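Local structure of 3-ketosteroid-delta4-5alpha-dehydrogenase (Rhodococcus jostii, 4AT2) at residues A[170-175]-A[336-341]; A[294-299]-A[469-474]. The protein catalyses FAD-dependent dehydrogenation of 3-ketosteroids, introducing the delta4 double bond with loss of the 5alpha hydrogen, in bacterial steroid catabolism. One frame throughout, in Å; residues are numbered along the deposited sequence. Where two conformers were deposited one is given.

Contact 1: residues A[170-175]-A[336-341]; sequences ENAAPF and EDTYSG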
loop_
_atom_site.group_PDB
_atom_site.type_symbol
_atom_site.label_atom_id
_atom_site.label_comp_id
_atom_site.label_asym_id
_atom_site.label_seq_id
_atom_site.Cartn_x
_atom_site.Cartn_y
_atom_site.Cartn_z
ATOM N N GLU A 170 -16.687 3.743 -15.701
ATOM C CA GLU A 170 -17.097 2.632 -16.578
ATOM C C GLU A 170 -17.164 3.072 -18.037
ATOM O O GLU A 170 -16.941 2.267 -18.940
ATOM C CB GLU A 170 -18.476 2.084 -16.187
ATOM C CG GLU A 170 -18.568 1.471 -14.795
ATOM C CD GLU A 170 -18.840 2.497 -13.695
ATOM O OE1 GLU A 170 -18.834 3.721 -13.944
ATOM O OE2 GLU A 170 -19.058 2.057 -12.550
ATOM N N ASN A 171 -17.491 4.345 -18.249
ATOM C CA ASN A 171 -17.650 4.894 -19.588
ATOM C C ASN A 171 -16.465 5.764 -19.991
ATOM O O ASN A 171 -16.621 6.756 -20.714
ATOM C CB ASN A 171 -18.953 5.690 -19.667
ATOM C CG ASN A 171 -19.382 5.965 -21.092
ATOM O OD1 ASN A 171 -19.204 5.126 -21.976
ATOM N ND2 ASN A 171 -19.980 7.131 -21.317
ATOM N N ALA A 172 -15.278 5.392 -19.512
ATOM C CA ALA A 172 -14.036 6.074 -19.893
ATOM C C ALA A 172 -12.896 5.070 -19.957
ATOM O O ALA A 172 -13.015 3.955 -19.445
ATOM C CB ALA A 172 -13.707 7.213 -18.922
ATOM N N ALA A 173 -11.814 5.463 -20.622
ATOM C CA ALA A 173 -10.620 4.625 -20.711
ATOM C C ALA A 173 -10.006 4.462 -19.322
ATOM O O ALA A 173 -10.090 5.377 -18.504
ATOM C CB ALA A 173 -9.620 5.268 -21.655
ATOM N N PRO A 174 -9.385 3.304 -19.035
ATOM C CA PRO A 174 -9.228 2.134 -19.900
ATOM C C PRO A 174 -10.417 1.177 -19.849
ATOM O O PRO A 174 -10.504 0.272 -20.675
ATOM C CB PRO A 174 -7.993 1.449 -19.303
ATOM C CG PRO A 174 -8.131 1.719 -17.828
ATOM C CD PRO A 174 -8.660 3.132 -17.752
ATOM N N PHE A 175 -11.328 1.380 -18.901
ATOM C CA PHE A 175 -12.323 0.351 -18.577
ATOM C C PHE A 175 -13.394 0.151 -19.627
ATOM O O PHE A 175 -13.931 -0.944 -19.750
ATOM C CB PHE A 175 -12.919 0.605 -17.187
ATOM C CG PHE A 175 -11.865 0.731 -16.135
ATOM C CD1 PHE A 175 -11.003 -0.340 -15.882
ATOM C CD2 PHE A 175 -11.671 1.931 -15.458
ATOM C CE1 PHE A 175 -9.986 -0.217 -14.946
ATOM C CE2 PHE A 175 -10.655 2.055 -14.517
ATOM C CZ PHE A 175 -9.809 0.979 -14.268
ATOM N N GLU A 336 -9.492 13.040 -19.133
ATOM C CA GLU A 336 -10.183 14.014 -18.283
ATOM C C GLU A 336 -11.671 13.722 -18.115
ATOM O O GLU A 336 -12.358 14.433 -17.370
ATOM C CB GLU A 336 -9.922 15.456 -18.771
ATOM C CG GLU A 336 -8.461 15.915 -18.646
ATOM C CD GLU A 336 -7.555 15.443 -19.784
ATOM O OE1 GLU A 336 -8.061 14.853 -20.773
ATOM O OE2 GLU A 336 -6.321 15.660 -19.703
ATOM N N ASP A 337 -12.156 12.669 -18.787
ATOM C CA ASP A 337 -13.555 12.259 -18.670
ATOM C C ASP A 337 -13.757 11.021 -17.803
ATOM O O ASP A 337 -14.876 10.534 -17.676
ATOM C CB ASP A 337 -14.205 12.083 -20.053
ATOM C CG ASP A 337 -13.526 11.017 -20.904
ATOM O OD1 ASP A 337 -12.409 10.566 -20.553
ATOM O OD2 ASP A 337 -14.133 10.626 -21.924
ATOM N N THR A 338 -12.694 10.532 -17.170
ATOM C CA THR A 338 -12.890 9.442 -16.222
ATOM C C THR A 338 -13.487 9.964 -14.918
ATOM O O THR A 338 -13.647 11.173 -14.732
ATOM C CB THR A 338 -11.616 8.587 -15.980
ATOM O OG1 THR A 338 -11.987 7.411 -15.237
ATOM C CG2 THR A 338 -10.567 9.358 -15.188
ATOM N N TYR A 339 -13.853 9.031 -14.043
ATOM C CA TYR A 339 -14.343 9.343 -12.707
ATOM C C TYR A 339 -13.355 10.256 -11.976
ATOM O O TYR A 339 -12.152 9.995 -11.951
ATOM C CB TYR A 339 -14.519 8.013 -11.962
ATOM C CG TYR A 339 -14.801 8.083 -10.474
ATOM C CD1 TYR A 339 -15.802 8.903 -9.969
ATOM C CD2 TYR A 339 -14.082 7.283 -9.581
ATOM C CE1 TYR A 339 -16.066 8.950 -8.603
ATOM C CE2 TYR A 339 -14.345 7.310 -8.220
ATOM C CZ TYR A 339 -15.339 8.151 -7.746
ATOM O OH TYR A 339 -15.607 8.185 -6.392
ATOM N N SER A 340 -13.860 11.327 -11.378
ATOM C CA SER A 340 -12.949 12.274 -10.734
ATOM C C SER A 340 -12.215 11.684 -9.515
ATOM O O SER A 340 -11.146 12.161 -9.153
ATOM C CB SER A 340 -13.639 13.616 -10.467
ATOM O OG SER A 340 -13.781 14.333 -11.697
ATOM N N GLY A 341 -12.771 10.615 -8.928
ATOM C CA GLY A 341 -12.065 9.840 -7.901
ATOM C C GLY A 341 -10.833 9.136 -8.448
ATOM O O GLY A 341 -9.818 9.032 -7.767
HETATM O O HOH W 1 -16.920 9.129 -18.750
HETATM O O HOH W 2 -12.055 5.104 -16.560
HETATM O O HOH W 3 -12.078 8.041 -21.690
#
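Ala172 points its methyl at the backbone of 337-338 and carries most of the direct packing. Its CB lies 3.6 Å from Thr338 CA, 3.7 Å from Asp337 O and 3.9 Å from Thr338 CB. Thr338 OG1 is anti to the backbone N (chi1 -169°), which turns the hydroxyl to the side of Ala173.

No direct hydrogen bond joins the segments; three waters bridge them. One joins Thr338 OG1 at 2.7 Å and Ala173 O at 2.8 Å. A second accepts from Ala173 N at 2.8 Å and donates to Asp337 OD1 at 2.8 Å. A third donates to Asp337 O at 2.7 Å and only weakly to Asn171 O. Within the FAD-binding domain, the contact joins the loop between strands 164-165 and 185-186 to the turn leading into helix 340-350. Tyr339 is the N-cap of that helix. It also touches the bound 4-androstene-3,17-dione, and its OH bonds Ser488 OG.

Asp337 CG sits between the backbone N and the carbonyl carbon (chi1 61°), with OD1 near the Ala172 methyl. The carboxylate is shared: OD1 holds its water, while OD2 forms a salt bridge with Lys424 NZ. The same ammonium bonds Asn171 O, so Lys424 spans both loops.

Contact 2: residues A[294-299]-A[469-474]; sequences LMAQAL and PGLFAA
No ring or amide face enters the contact where Ala296 and Leu299 meet Leu471; it is made by methyls alone. Phe472, the one aromatic residue of 469-474, projects from the other side of the strand, with its ring turned from the helix. Leu471 reaches across with CG anti to the backbone N (chi1 -166°), which carries CG toward the helix; chi2 (61°) sets CD2 as the leading branch. CD2 lies 4.1 Å from Ala296 CB and 4.5 Å from Leu299 CD1, so one methyl serves both.

Ala296 and Leu299 are three positions apart and present their side chains on the same side. The turn between them is held by the bond from Leu299 N to Ala296 O, 2.9 Å. The touch is light, and the nearest CA atoms, those of Ala296 and Leu471, are 8.4 Å apart.

Strand 471-473 lies next to strand 255-258 in the parallel sheet, consistent with a Rossmann-type FAD-binding fold. Leu258 on strand 255-258 touches both Ala296 and Leu471. Val460 of strand 459-461 packs on Leu471 and bonds its backbone. Leu299 continues onto Leu228 and Thr230 of strand 223-230, while Leu294 and Gln297 of helix 291-297 pack on Val463 of the second subunit.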
loop_
_atom_site.group_PDB
_atom_site.type_symbol
_atom_site.label_atom_id
_atom_site.label_comp_id
_atom_site.label_asym_id
_atom_site.label_seq_id
_atom_site.Cartn_x
_atom_site.Cartn_y
_atom_site.Cartn_z
ATOM N N LEU A 294 -8.746 -3.023 15.654
ATOM C CA LEU A 294 -7.776 -3.383 16.692
ATOM C C LEU A 294 -8.309 -4.442 17.657
ATOM O O LEU A 294 -7.578 -5.365 18.032
ATOM C CB LEU A 294 -7.310 -2.131 17.448
ATOM C CG LEU A 294 -6.626 -1.021 16.622
ATOM C CD1 LEU A 294 -6.329 0.185 17.504
ATOM C CD2 LEU A 294 -5.361 -1.511 15.907
ATOM N N MET A 295 -9.580 -4.308 18.037
ATOM C CA MET A 295 -10.230 -5.244 18.955
ATOM C C MET A 295 -10.205 -6.653 18.388
ATOM O O MET A 295 -10.004 -7.627 19.125
ATOM C CB MET A 295 -11.692 -4.846 19.165
ATOM C CG MET A 295 -11.865 -3.652 20.077
ATOM S SD MET A 295 -13.563 -3.031 20.059
ATOM C CE MET A 295 -14.453 -4.540 20.112
ATOM N N ALA A 296 -10.426 -6.742 17.079
ATOM C CA ALA A 296 -10.471 -8.033 16.404
ATOM C C ALA A 296 -9.051 -8.576 16.196
ATOM O O ALA A 296 -8.812 -9.766 16.413
ATOM C CB ALA A 296 -11.230 -7.922 15.087
ATOM N N GLN A 297 -8.111 -7.711 15.811
ATOM C CA GLN A 297 -6.714 -8.132 15.675
ATOM C C GLN A 297 -6.195 -8.744 16.978
ATOM O O GLN A 297 -5.379 -9.663 16.951
ATOM C CB GLN A 297 -5.813 -6.954 15.314
ATOM C CG GLN A 297 -5.893 -6.466 13.875
ATOM C CD GLN A 297 -4.849 -5.397 13.609
ATOM O OE1 GLN A 297 -5.139 -4.188 13.685
ATOM N NE2 GLN A 297 -3.610 -5.824 13.331
ATOM N N ALA A 298 -6.657 -8.220 18.120
ATOM C CA ALA A 298 -6.244 -8.744 19.427
ATOM C C ALA A 298 -6.547 -10.234 19.568
ATOM O O ALA A 298 -5.861 -10.924 20.320
ATOM C CB ALA A 298 -6.883 -7.951 20.567
ATOM N N LEU A 299 -7.547 -10.716 18.829
ATOM C CA LEU A 299 -7.947 -12.131 18.821
ATOM C C LEU A 299 -7.273 -12.945 17.717
ATOM O O LEU A 299 -7.575 -14.136 17.551
ATOM C CB LEU A 299 -9.471 -12.269 18.673
ATOM C CG LEU A 299 -10.336 -11.603 19.745
ATOM C CD1 LEU A 299 -11.788 -12.019 19.538
ATOM C CD2 LEU A 299 -9.889 -11.970 21.138
ATOM N N PRO A 469 -15.113 -17.746 16.051
ATOM C CA PRO A 469 -16.494 -18.000 16.462
ATOM C C PRO A 469 -17.144 -16.804 17.159
ATOM O O PRO A 469 -16.513 -16.150 17.992
ATOM C CB PRO A 469 -16.358 -19.205 17.413
ATOM C CG PRO A 469 -15.097 -19.877 16.974
ATOM C CD PRO A 469 -14.183 -18.737 16.616
ATOM N N GLY A 470 -18.392 -16.513 16.787
ATOM C CA GLY A 470 -19.158 -15.440 17.401
ATOM C C GLY A 470 -18.889 -14.047 16.857
ATOM O O GLY A 470 -19.524 -13.091 17.309
ATOM N N LEU A 471 -17.946 -13.922 15.915
ATOM C CA LEU A 471 -17.496 -12.603 15.444
ATOM C C LEU A 471 -17.743 -12.362 13.964
ATOM O O LEU A 471 -17.282 -13.118 13.105
ATOM C CB LEU A 471 -16.014 -12.383 15.766
ATOM C CG LEU A 471 -15.533 -10.927 15.629
ATOM C CD1 LEU A 471 -16.277 -9.996 16.582
ATOM C CD2 LEU A 471 -14.025 -10.875 15.852
ATOM N N PHE A 472 -18.459 -11.278 13.690
ATOM C CA PHE A 472 -18.861 -10.920 12.336
ATOM C C PHE A 472 -18.568 -9.451 12.129
ATOM O O PHE A 472 -18.389 -8.705 13.102
ATOM C CB PHE A 472 -20.351 -11.219 12.155
ATOM C CG PHE A 472 -20.704 -12.629 12.533
ATOM C CD1 PHE A 472 -20.573 -13.655 11.600
ATOM C CD2 PHE A 472 -21.061 -12.942 13.848
ATOM C CE1 PHE A 472 -20.845 -14.966 11.957
ATOM C CE2 PHE A 472 -21.333 -14.256 14.211
ATOM C CZ PHE A 472 -21.230 -15.264 13.261
ATOM N N ALA A 473 -18.506 -9.023 10.871
ATOM C CA ALA A 473 -18.172 -7.614 10.605
ATOM C C ALA A 473 -18.558 -7.198 9.203
ATOM O O ALA A 473 -18.551 -8.020 8.288
ATOM C CB ALA A 473 -16.687 -7.354 10.842
ATOM N N ALA A 474 -18.875 -5.914 9.040
ATOM C CA ALA A 474 -19.189 -5.369 7.720
ATOM C C ALA A 474 -18.984 -3.866 7.718
ATOM O O ALA A 474 -18.876 -3.240 8.779
ATOM C CB ALA A 474 -20.615 -5.717 7.315
#

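From the N terminus the chain passes 170-175 first, then 294-299, then 336-341, and last 469-474. Contact 1 closes a loop of 160 residues when 336-341 returns to 170-175. Contact 2 starts within that loop, at 294-299, and closes at 469-474, with 169 residues between its segments. The two loops therefore cross, and neither encloses the other. In space they are well apart, with centres 36 Å from each other and nearest atoms about 19 Å apart, on opposite sides of the chain's centre. Contact 1 joins loops near the steroid pocket. Contact 2 joins helix 291-297 to strand 471-473 of the parallel sheet, close to the second subunit.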